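Local coordinates for tyrosine--tRNA ligase (Pyrococcus horikoshii, PDB 2CYC), which binds L-tyrosine and probably joins it to tRNA(Tyr) in two steps, activating it first with ATP as tyrosyl adenylate, at residues A73-S77 with I124-G128; N140-R145 with V195-V200; F177-T182 with L204-I209. One frame throughout, in Å; residues are numbered along the deposited sequence.

Overall arrangement
Contact 1 comes first along the chain. It closes a loop of 46 residues and ties helix 74-79 to helix 122-125, which follow the neighbouring parallel strands 69-72 and 117-120. It is complete before contact 2 opens. Contact 2 brings the start of helix 143-148 to helix 191-200, across 49 residues. Contact 3 begins inside that loop and ends beyond it, so contacts 2 and 3 cross. It joins the end of helix 164-178 to the loop before strand 209-211, closing a loop of 21 residues. Contact 3 touches both others: Tyr178 packs on Ile124, and Phe177 packs on Val200. Contacts 1 and 2 stay apart, with nearest atoms about 13 Å from each other.

Contact 1. Residues A73-S77 with I124-G128; sequences ADWHS and ILEKG. With TYR (tyrosine), chain C.
Leu125 lies over one face of the Trp75 indole, and this apolar packing carries the contact. Its CB makes a CH-pi contact, 3.8 Å from the centroid of the Trp75 six-membered ring and 13° off the normal. The two side chains run antiparallel alongside each other, which brings Leu125 CD1 to 3.4 Å from Trp75 CB. The same methyl also reaches His76, 4.0 Å from its CE1. With CG turned away from the carbonyl carbon (chi1 -54°), the His76 imidazole sets one face against the bound tyrosine, its CD2 lying 3.4 Å from CE2 of the ligand. Ala73 CB touches the ligand ring at CD2. Trp75 also packs on Gln132 of the second subunit.

A water links the indole to the exposed Glu126. It lies in the indole plane, accepts from Trp75 NE1 at 3.0 Å and donates to Glu126 OE2 at 3.1 Å. The other polar groups are buried and satisfied. Ala73, the N-cap of helix 74-79, receives Ser77 OG and Ser77 N on opposite faces of its carbonyl. Asp74 OD2 hydrogen-bonds to Ser122 OG.

Both helices start just after parallel strands, the usual place for the active site in the Rossmann-type fold of class I synthetases. The ligand ring meets one face of His76, and Leu125 CD1 touches that imidazole obliquely, so the contact links the pocket residue to the packing of Trp75.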
loop_
_atom_site.group_PDB
_atom_site.type_symbol
_atom_site.label_atom_id
_atom_site.label_comp_id
_atom_site.label_asym_id
_atom_site.label_seq_id
_atom_site.Cartn_x
_atom_site.Cartn_y
_atom_site.Cartn_z
ATOM N N ALA A 73 -3.843 17.277 0.325
ATOM C CA ALA A 73 -3.732 15.842 0.614
ATOM C C ALA A 73 -4.783 15.286 1.569
ATOM O O ALA A 73 -4.459 14.959 2.719
ATOM C CB ALA A 73 -2.323 15.551 1.150
ATOM N N ASP A 74 -6.023 15.138 1.085
ATOM C CA ASP A 74 -7.105 14.660 1.942
ATOM C C ASP A 74 -6.992 13.224 2.460
ATOM O O ASP A 74 -6.998 13.025 3.678
ATOM C CB ASP A 74 -8.495 14.920 1.297
ATOM C CG ASP A 74 -8.646 14.346 -0.115
ATOM O OD1 ASP A 74 -7.664 13.846 -0.712
ATOM O OD2 ASP A 74 -9.784 14.416 -0.636
ATOM N N TRP A 75 -6.879 12.230 1.575
ATOM C CA TRP A 75 -6.756 10.844 2.043
ATOM C C TRP A 75 -5.512 10.702 2.908
ATOM O O TRP A 75 -5.512 9.951 3.889
ATOM C CB TRP A 75 -6.663 9.850 0.875
ATOM C CG TRP A 75 -7.953 9.610 0.159
ATOM C CD1 TRP A 75 -9.043 10.443 0.122
ATOM C CD2 TRP A 75 -8.257 8.512 -0.712
ATOM N NE1 TRP A 75 -10.000 9.930 -0.725
ATOM C CE2 TRP A 75 -9.547 8.749 -1.251
ATOM C CE3 TRP A 75 -7.564 7.353 -1.098
ATOM C CZ2 TRP A 75 -10.159 7.868 -2.157
ATOM C CZ3 TRP A 75 -8.172 6.474 -2.002
ATOM C CH2 TRP A 75 -9.459 6.740 -2.520
ATOM N N HIS A 76 -4.453 11.421 2.545
ATOM C CA HIS A 76 -3.205 11.365 3.304
ATOM C C HIS A 76 -3.464 11.817 4.742
ATOM O O HIS A 76 -2.988 11.195 5.685
ATOM C CB HIS A 76 -2.129 12.277 2.688
ATOM C CG HIS A 76 -1.871 12.028 1.234
ATOM N ND1 HIS A 76 -2.784 12.346 0.250
ATOM C CD2 HIS A 76 -0.780 11.541 0.594
ATOM C CE1 HIS A 76 -2.263 12.071 -0.934
ATOM N NE2 HIS A 76 -1.047 11.581 -0.753
ATOM N N SER A 77 -4.209 12.907 4.895
ATOM C CA SER A 77 -4.531 13.445 6.216
ATOM C C SER A 77 -5.427 12.480 6.982
ATOM O O SER A 77 -5.327 12.360 8.202
ATOM C CB SER A 77 -5.230 14.804 6.081
ATOM O OG SER A 77 -4.410 15.728 5.393
ATOM N N ILE A 124 -7.239 12.486 -7.882
ATOM C CA ILE A 124 -6.412 11.489 -8.556
ATOM C C ILE A 124 -6.440 10.148 -7.827
ATOM O O ILE A 124 -6.329 9.105 -8.463
ATOM C CB ILE A 124 -4.923 11.945 -8.726
ATOM C CG1 ILE A 124 -4.223 12.044 -7.368
ATOM C CG2 ILE A 124 -4.867 13.291 -9.454
ATOM C CD1 ILE A 124 -2.718 12.370 -7.475
ATOM N N LEU A 125 -6.601 10.157 -6.506
ATOM C CA LEU A 125 -6.613 8.893 -5.752
ATOM C C LEU A 125 -7.821 8.007 -6.088
ATOM O O LEU A 125 -7.791 6.792 -5.887
ATOM C CB LEU A 125 -6.561 9.164 -4.240
ATOM C CG LEU A 125 -5.482 10.150 -3.779
ATOM C CD1 LEU A 125 -5.575 10.365 -2.260
ATOM C CD2 LEU A 125 -4.108 9.622 -4.164
ATOM N N GLU A 126 -8.876 8.622 -6.611
ATOM C CA GLU A 126 -10.076 7.888 -7.005
ATOM C C GLU A 126 -9.860 7.185 -8.344
ATOM O O GLU A 126 -10.787 6.637 -8.930
ATOM C CB GLU A 126 -11.281 8.844 -7.082
ATOM C CG GLU A 126 -11.920 9.085 -5.714
ATOM C CD GLU A 126 -12.818 10.310 -5.661
ATOM O OE1 GLU A 126 -13.295 10.761 -6.728
ATOM O OE2 GLU A 126 -13.052 10.812 -4.536
ATOM N N LYS A 127 -8.622 7.188 -8.823
ATOM C CA LYS A 127 -8.307 6.532 -10.086
ATOM C C LYS A 127 -7.410 5.316 -9.870
ATOM O O LYS A 127 -6.333 5.428 -9.291
ATOM C CB LYS A 127 -7.633 7.530 -11.026
ATOM C CG LYS A 127 -8.561 8.647 -11.453
ATOM C CD LYS A 127 -7.875 9.615 -12.390
ATOM C CE LYS A 127 -8.902 10.399 -13.187
ATOM N NZ LYS A 127 -9.947 11.009 -12.311
ATOM N N GLY A 128 -7.863 4.155 -10.333
ATOM C CA GLY A 128 -7.087 2.939 -10.175
ATOM C C GLY A 128 -5.721 2.944 -10.846
ATOM O O GLY A 128 -4.801 2.282 -10.366
HETATM N N TYR C . 3.636 14.900 3.752
HETATM C CA TYR C . 3.256 16.333 3.565
HETATM C C TYR C . 3.181 17.046 4.914
HETATM O O TYR C . 3.261 16.355 5.953
HETATM C CB TYR C . 1.901 16.431 2.846
HETATM C CG TYR C . 1.923 15.881 1.433
HETATM C CD1 TYR C . 2.755 16.436 0.460
HETATM C CD2 TYR C . 1.111 14.805 1.067
HETATM C CE1 TYR C . 2.781 15.926 -0.850
HETATM C CE2 TYR C . 1.122 14.297 -0.231
HETATM C CZ TYR C . 1.959 14.854 -1.183
HETATM O OH TYR C . 1.972 14.334 -2.466
HETATM O OXT TYR C . 3.038 18.284 4.917
HETATM O O HOH W 1 -12.763 10.721 -1.468
#

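Contact 2. Residues N140-R145 with V195-V200; sequences NVTLSR and VIAIEV
Val141 faces Ile196 and Val200 in the tightly packed part of this contact. Its CG2 does the touching, 3.8 Å from Ile196 CG2 and 4.0 Å from Val200 CG1. It meets both partners nearly perpendicularly. That branch is the one anti to the carbonyl carbon, and it points into the groove between two residues one helical turn apart. All three side chains are buried. Asn140 extends the apolar patch with its CB, which packs on Val200 CG1.

Helix 191-200 lies in the crossover between the parallel strands 183-187 and 214-223, which also includes the short strand 209-211. This is a beta-alpha-beta unit of the Rossmann-type catalytic domain. The segment 140-145, which leads into helix 143-148, also faces the dimer interface. Val141 and Leu143 form backbone hydrogen bonds with the second subunit.

The other side is polar and more open to solvent. Arg145 and the exposed Glu199 form a two-pronged salt bridge: NH1 hydrogen-bonds to OE1 at 2.9 Å, and NH2 to OE2 at 3.0 Å. The planes of guanidinium and carboxylate are 47° apart, so the fork is twisted. OE1 receives NH1 on its syn lone pair, but OE2 is met from above the carboxylate plane. A bend at chi2 (56°) carries the arginine chain alongside Ile196, whose CG1 covers one face of the guanidinium, 3.7 Å from NH2. Val195 CG1 sits at the guanidinium edge. A water donates to Glu199 OE1 at 3.1 Å and weakly to Asn140 O.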
loop_
_atom_site.group_PDB
_atom_site.type_symbol
_atom_site.label_atom_id
_atom_site.label_comp_id
_atom_site.label_asym_id
_atom_site.label_seq_id
_atom_site.Cartn_x
_atom_site.Cartn_y
_atom_site.Cartn_z
ATOM N N ASN A 140 10.021 -0.867 -6.276
ATOM C CA ASN A 140 11.409 -0.395 -6.313
ATOM C C ASN A 140 11.902 0.222 -5.020
ATOM O O ASN A 140 12.938 0.878 -5.009
ATOM C CB ASN A 140 11.591 0.631 -7.435
ATOM C CG ASN A 140 11.295 0.049 -8.799
ATOM O OD1 ASN A 140 10.177 0.152 -9.307
ATOM N ND2 ASN A 140 12.293 -0.583 -9.396
ATOM N N VAL A 141 11.153 0.021 -3.942
ATOM C CA VAL A 141 11.510 0.572 -2.647
ATOM C C VAL A 141 11.344 -0.515 -1.586
ATOM O O VAL A 141 10.339 -1.222 -1.565
ATOM C CB VAL A 141 10.591 1.766 -2.278
ATOM C CG1 VAL A 141 11.068 2.404 -0.980
ATOM C CG2 VAL A 141 10.569 2.785 -3.408
ATOM N N THR A 142 12.324 -0.645 -0.705
ATOM C CA THR A 142 12.241 -1.656 0.335
ATOM C C THR A 142 11.372 -1.202 1.488
ATOM O O THR A 142 11.179 -0.004 1.714
ATOM C CB THR A 142 13.621 -1.989 0.909
ATOM O OG1 THR A 142 14.152 -0.829 1.559
ATOM C CG2 THR A 142 14.570 -2.443 -0.206
ATOM N N LEU A 143 10.846 -2.175 2.217
ATOM C CA LEU A 143 10.024 -1.900 3.380
ATOM C C LEU A 143 10.834 -1.049 4.352
ATOM O O LEU A 143 10.344 -0.053 4.886
ATOM C CB LEU A 143 9.626 -3.219 4.054
ATOM C CG LEU A 143 8.992 -3.131 5.440
ATOM C CD1 LEU A 143 7.737 -2.257 5.386
ATOM C CD2 LEU A 143 8.655 -4.534 5.930
ATOM N N SER A 144 12.085 -1.442 4.571
ATOM C CA SER A 144 12.959 -0.723 5.494
ATOM C C SER A 144 13.097 0.740 5.085
ATOM O O SER A 144 13.107 1.630 5.931
ATOM C CB SER A 144 14.345 -1.383 5.539
ATOM O OG SER A 144 15.017 -1.243 4.302
ATOM N N ARG A 145 13.201 0.980 3.784
ATOM C CA ARG A 145 13.328 2.334 3.270
ATOM C C ARG A 145 12.041 3.120 3.572
ATOM O O ARG A 145 12.093 4.256 4.029
ATOM C CB ARG A 145 13.599 2.284 1.761
ATOM C CG ARG A 145 13.923 3.619 1.136
ATOM C CD ARG A 145 15.113 4.283 1.818
ATOM N NE ARG A 145 15.436 5.590 1.241
ATOM C CZ ARG A 145 16.042 5.774 0.070
ATOM N NH1 ARG A 145 16.408 4.732 -0.674
ATOM N NH2 ARG A 145 16.279 7.006 -0.361
ATOM N N VAL A 195 13.933 12.254 -2.336
ATOM C CA VAL A 195 15.146 11.497 -2.641
ATOM C C VAL A 195 14.726 10.139 -3.245
ATOM O O VAL A 195 15.359 9.635 -4.167
ATOM C CB VAL A 195 16.008 11.267 -1.368
ATOM C CG1 VAL A 195 17.211 10.370 -1.693
ATOM C CG2 VAL A 195 16.487 12.605 -0.826
ATOM N N ILE A 196 13.649 9.559 -2.727
ATOM C CA ILE A 196 13.153 8.287 -3.247
ATOM C C ILE A 196 12.595 8.515 -4.661
ATOM O O ILE A 196 12.869 7.750 -5.582
ATOM C CB ILE A 196 12.053 7.710 -2.332
ATOM C CG1 ILE A 196 12.660 7.307 -0.978
ATOM C CG2 ILE A 196 11.405 6.511 -3.003
ATOM C CD1 ILE A 196 11.630 7.007 0.110
ATOM N N ALA A 197 11.827 9.586 -4.827
ATOM C CA ALA A 197 11.258 9.913 -6.126
ATOM C C ALA A 197 12.362 10.003 -7.187
ATOM O O ALA A 197 12.225 9.481 -8.287
ATOM C CB ALA A 197 10.506 11.236 -6.043
ATOM N N ILE A 198 13.458 10.667 -6.848
ATOM C CA ILE A 198 14.556 10.815 -7.781
ATOM C C ILE A 198 15.205 9.470 -8.083
ATOM O O ILE A 198 15.551 9.200 -9.232
ATOM C CB ILE A 198 15.583 11.831 -7.239
ATOM C CG1 ILE A 198 14.968 13.233 -7.303
ATOM C CG2 ILE A 198 16.863 11.784 -8.042
ATOM C CD1 ILE A 198 15.738 14.297 -6.517
ATOM N N GLU A 199 15.346 8.623 -7.065
ATOM C CA GLU A 199 15.924 7.281 -7.236
ATOM C C GLU A 199 15.103 6.348 -8.151
ATOM O O GLU A 199 15.671 5.601 -8.947
ATOM C CB GLU A 199 16.077 6.588 -5.877
ATOM C CG GLU A 199 17.383 6.871 -5.146
ATOM C CD GLU A 199 17.373 6.344 -3.715
ATOM O OE1 GLU A 199 16.788 5.263 -3.477
ATOM O OE2 GLU A 199 17.961 7.009 -2.831
ATOM N N VAL A 200 13.775 6.385 -8.041
ATOM C CA VAL A 200 12.941 5.500 -8.854
ATOM C C VAL A 200 12.426 6.088 -10.168
ATOM O O VAL A 200 11.845 5.363 -10.978
ATOM C CB VAL A 200 11.696 5.014 -8.058
ATOM C CG1 VAL A 200 12.130 4.393 -6.714
ATOM C CG2 VAL A 200 10.724 6.192 -7.834
HETATM O O HOH W 2 14.419 3.342 -3.259
#

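Contact 3. Residues F177-T182 with L204-I209; sequences FYQGVT and LRYHPI
Phe177 and His207 mark the closest backbone approach, with CA atoms 5.5 Å apart, and the chains stay near each other as far as Gly180 and Ile209. Gly180 has positive phi and ends helix 164-178 in a Schellman motif, which turns the chain toward strand 183-187.

Leu204 packs tightly on Phe177. Its CD2 stands over one face of the ring in a CH-pi contact, 3.4 Å from the centroid, and lies nearer the CB side, 3.2 Å from Phe177 CG. Ile209 CG1 approaches the same ring obliquely at CD1. Ile209 CD1, at the tip of that branch, lies 3.1 Å from Val181 O. The CG2 branch of Ile209 rests 3.8 Å from Thr182 CG2.

Tyr178 and His207 run side by side and point the same way. Tyr178 CG lies opposite the backbone N (chi1 -167°), which lays the ring along His207. Their planes are inclined at 49°, and Tyr178 CD1 comes over one face of the imidazole, 3.4 Å from His207 NE2. Each ring is also held by an outside partner, Tyr178 OH by Asp129 and His207 ND1 by Thr133, both on helix 128-138. An alanine in place of His207 is likely to open a gap beside the Tyr178 ring and leave Thr133 without its imidazole mate.

A water lies 2.8 Å from Phe177 O and 2.9 Å from Pro208 O.

Direct contact between the segments is thus by packing. It packs the loop before strand 209-211 against the end of helix 164-178, the helix that carries the tyrosine-binding Tyr168, Gln172 and Asp175, while the polar ends of Tyr178 and His207 bond to helix 128-138.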
loop_
_atom_site.group_PDB
_atom_site.type_symbol
_atom_site.label_atom_id
_atom_site.label_comp_id
_atom_site.label_asym_id
_atom_site.label_seq_id
_atom_site.Cartn_x
_atom_site.Cartn_y
_atom_site.Cartn_z
ATOM N N PHE A 177 4.714 11.582 -9.725
ATOM C CA PHE A 177 4.732 11.048 -11.077
ATOM C C PHE A 177 3.394 11.051 -11.783
ATOM O O PHE A 177 3.333 11.308 -12.980
ATOM C CB PHE A 177 5.360 9.657 -11.053
ATOM C CG PHE A 177 6.804 9.690 -10.661
ATOM C CD1 PHE A 177 7.771 10.132 -11.570
ATOM C CD2 PHE A 177 7.190 9.399 -9.359
ATOM C CE1 PHE A 177 9.104 10.293 -11.179
ATOM C CE2 PHE A 177 8.524 9.557 -8.954
ATOM C CZ PHE A 177 9.482 10.008 -9.868
ATOM N N TYR A 178 2.318 10.809 -11.042
ATOM C CA TYR A 178 1.000 10.794 -11.651
ATOM C C TYR A 178 0.602 12.157 -12.222
ATOM O O TYR A 178 -0.066 12.228 -13.250
ATOM C CB TYR A 178 -0.056 10.355 -10.644
ATOM C CG TYR A 178 -1.366 10.019 -11.307
ATOM C CD1 TYR A 178 -1.542 8.794 -11.953
ATOM C CD2 TYR A 178 -2.422 10.927 -11.308
ATOM C CE1 TYR A 178 -2.740 8.480 -12.576
ATOM C CE2 TYR A 178 -3.621 10.627 -11.927
ATOM C CZ TYR A 178 -3.773 9.398 -12.554
ATOM O OH TYR A 178 -4.971 9.077 -13.131
ATOM N N GLN A 179 1.004 13.236 -11.554
ATOM C CA GLN A 179 0.679 14.584 -12.021
ATOM C C GLN A 179 1.759 15.152 -12.957
ATOM O O GLN A 179 1.667 16.305 -13.376
ATOM C CB GLN A 179 0.499 15.529 -10.822
ATOM C CG GLN A 179 -0.504 15.037 -9.772
ATOM C CD GLN A 179 -0.607 15.967 -8.576
ATOM O OE1 GLN A 179 -1.373 16.943 -8.582
ATOM N NE2 GLN A 179 0.177 15.679 -7.544
ATOM N N GLY A 180 2.770 14.345 -13.272
ATOM C CA GLY A 180 3.853 14.786 -14.142
ATOM C C GLY A 180 4.688 15.902 -13.531
ATOM O O GLY A 180 5.207 16.762 -14.242
ATOM N N VAL A 181 4.839 15.887 -12.210
ATOM C CA VAL A 181 5.598 16.929 -11.522
ATOM C C VAL A 181 7.114 16.899 -11.776
ATOM O O VAL A 181 7.774 15.892 -11.523
ATOM C CB VAL A 181 5.322 16.866 -9.993
ATOM C CG1 VAL A 181 6.167 17.884 -9.257
ATOM C CG2 VAL A 181 3.841 17.126 -9.729
ATOM N N THR A 182 7.660 18.003 -12.294
ATOM C CA THR A 182 9.100 18.097 -12.561
ATOM C C THR A 182 9.762 19.031 -11.545
ATOM O O THR A 182 10.985 19.054 -11.413
ATOM C CB THR A 182 9.397 18.611 -14.006
ATOM O OG1 THR A 182 8.639 19.800 -14.262
ATOM C CG2 THR A 182 9.046 17.544 -15.045
ATOM N N LEU A 204 10.286 3.729 -13.446
ATOM C CA LEU A 204 8.820 3.692 -13.551
ATOM C C LEU A 204 8.288 3.277 -14.916
ATOM O O LEU A 204 8.773 3.728 -15.958
ATOM C CB LEU A 204 8.249 5.056 -13.167
ATOM C CG LEU A 204 7.827 5.189 -11.705
ATOM C CD1 LEU A 204 8.832 4.539 -10.773
ATOM C CD2 LEU A 204 7.636 6.641 -11.385
ATOM N N ARG A 205 7.268 2.427 -14.904
ATOM C CA ARG A 205 6.690 1.940 -16.146
ATOM C C ARG A 205 5.422 2.657 -16.591
ATOM O O ARG A 205 5.222 2.867 -17.780
ATOM C CB ARG A 205 6.384 0.442 -16.046
ATOM C CG ARG A 205 6.166 -0.197 -17.406
ATOM C CD ARG A 205 5.414 -1.520 -17.318
ATOM N NE ARG A 205 5.699 -2.387 -18.459
ATOM C CZ ARG A 205 6.871 -2.985 -18.666
ATOM N NH1 ARG A 205 7.869 -2.811 -17.806
ATOM N NH2 ARG A 205 7.049 -3.761 -19.728
ATOM N N TYR A 206 4.561 3.038 -15.654
ATOM C CA TYR A 206 3.307 3.678 -16.043
ATOM C C TYR A 206 3.298 5.194 -16.011
ATOM O O TYR A 206 2.672 5.832 -16.865
ATOM C CB TYR A 206 2.166 3.118 -15.194
ATOM C CG TYR A 206 2.113 1.611 -15.260
ATOM C CD1 TYR A 206 2.731 0.834 -14.288
ATOM C CD2 TYR A 206 1.498 0.961 -16.337
ATOM C CE1 TYR A 206 2.745 -0.554 -14.374
ATOM C CE2 TYR A 206 1.508 -0.435 -16.438
ATOM C CZ TYR A 206 2.135 -1.183 -15.453
ATOM O OH TYR A 206 2.150 -2.553 -15.542
ATOM N N HIS A 207 3.979 5.785 -15.037
ATOM C CA HIS A 207 4.015 7.236 -14.996
ATOM C C HIS A 207 5.390 7.885 -14.933
ATOM O O HIS A 207 5.638 8.772 -14.121
ATOM C CB HIS A 207 3.109 7.768 -13.882
ATOM C CG HIS A 207 1.654 7.574 -14.172
ATOM N ND1 HIS A 207 0.975 6.423 -13.832
ATOM C CD2 HIS A 207 0.777 8.337 -14.866
ATOM C CE1 HIS A 207 -0.259 6.485 -14.304
ATOM N NE2 HIS A 207 -0.404 7.637 -14.937
ATOM N N PRO A 208 6.317 7.428 -15.784
ATOM C CA PRO A 208 7.628 8.078 -15.736
ATOM C C PRO A 208 7.407 9.452 -16.381
ATOM O O PRO A 208 6.354 9.702 -16.955
ATOM C CB PRO A 208 8.501 7.175 -16.609
ATOM C CG PRO A 208 7.511 6.619 -17.623
ATOM C CD PRO A 208 6.306 6.300 -16.736
ATOM N N ILE A 209 8.376 10.344 -16.264
ATOM C CA ILE A 209 8.261 11.657 -16.878
ATOM C C ILE A 209 9.100 11.546 -18.150
ATOM O O ILE A 209 10.327 11.469 -18.088
ATOM C CB ILE A 209 8.820 12.751 -15.945
ATOM C CG1 ILE A 209 8.009 12.757 -14.640
ATOM C CG2 ILE A 209 8.769 14.111 -16.642
ATOM C CD1 ILE A 209 8.469 13.755 -13.609
HETATM O O HOH W 3 4.523 11.396 -15.534
#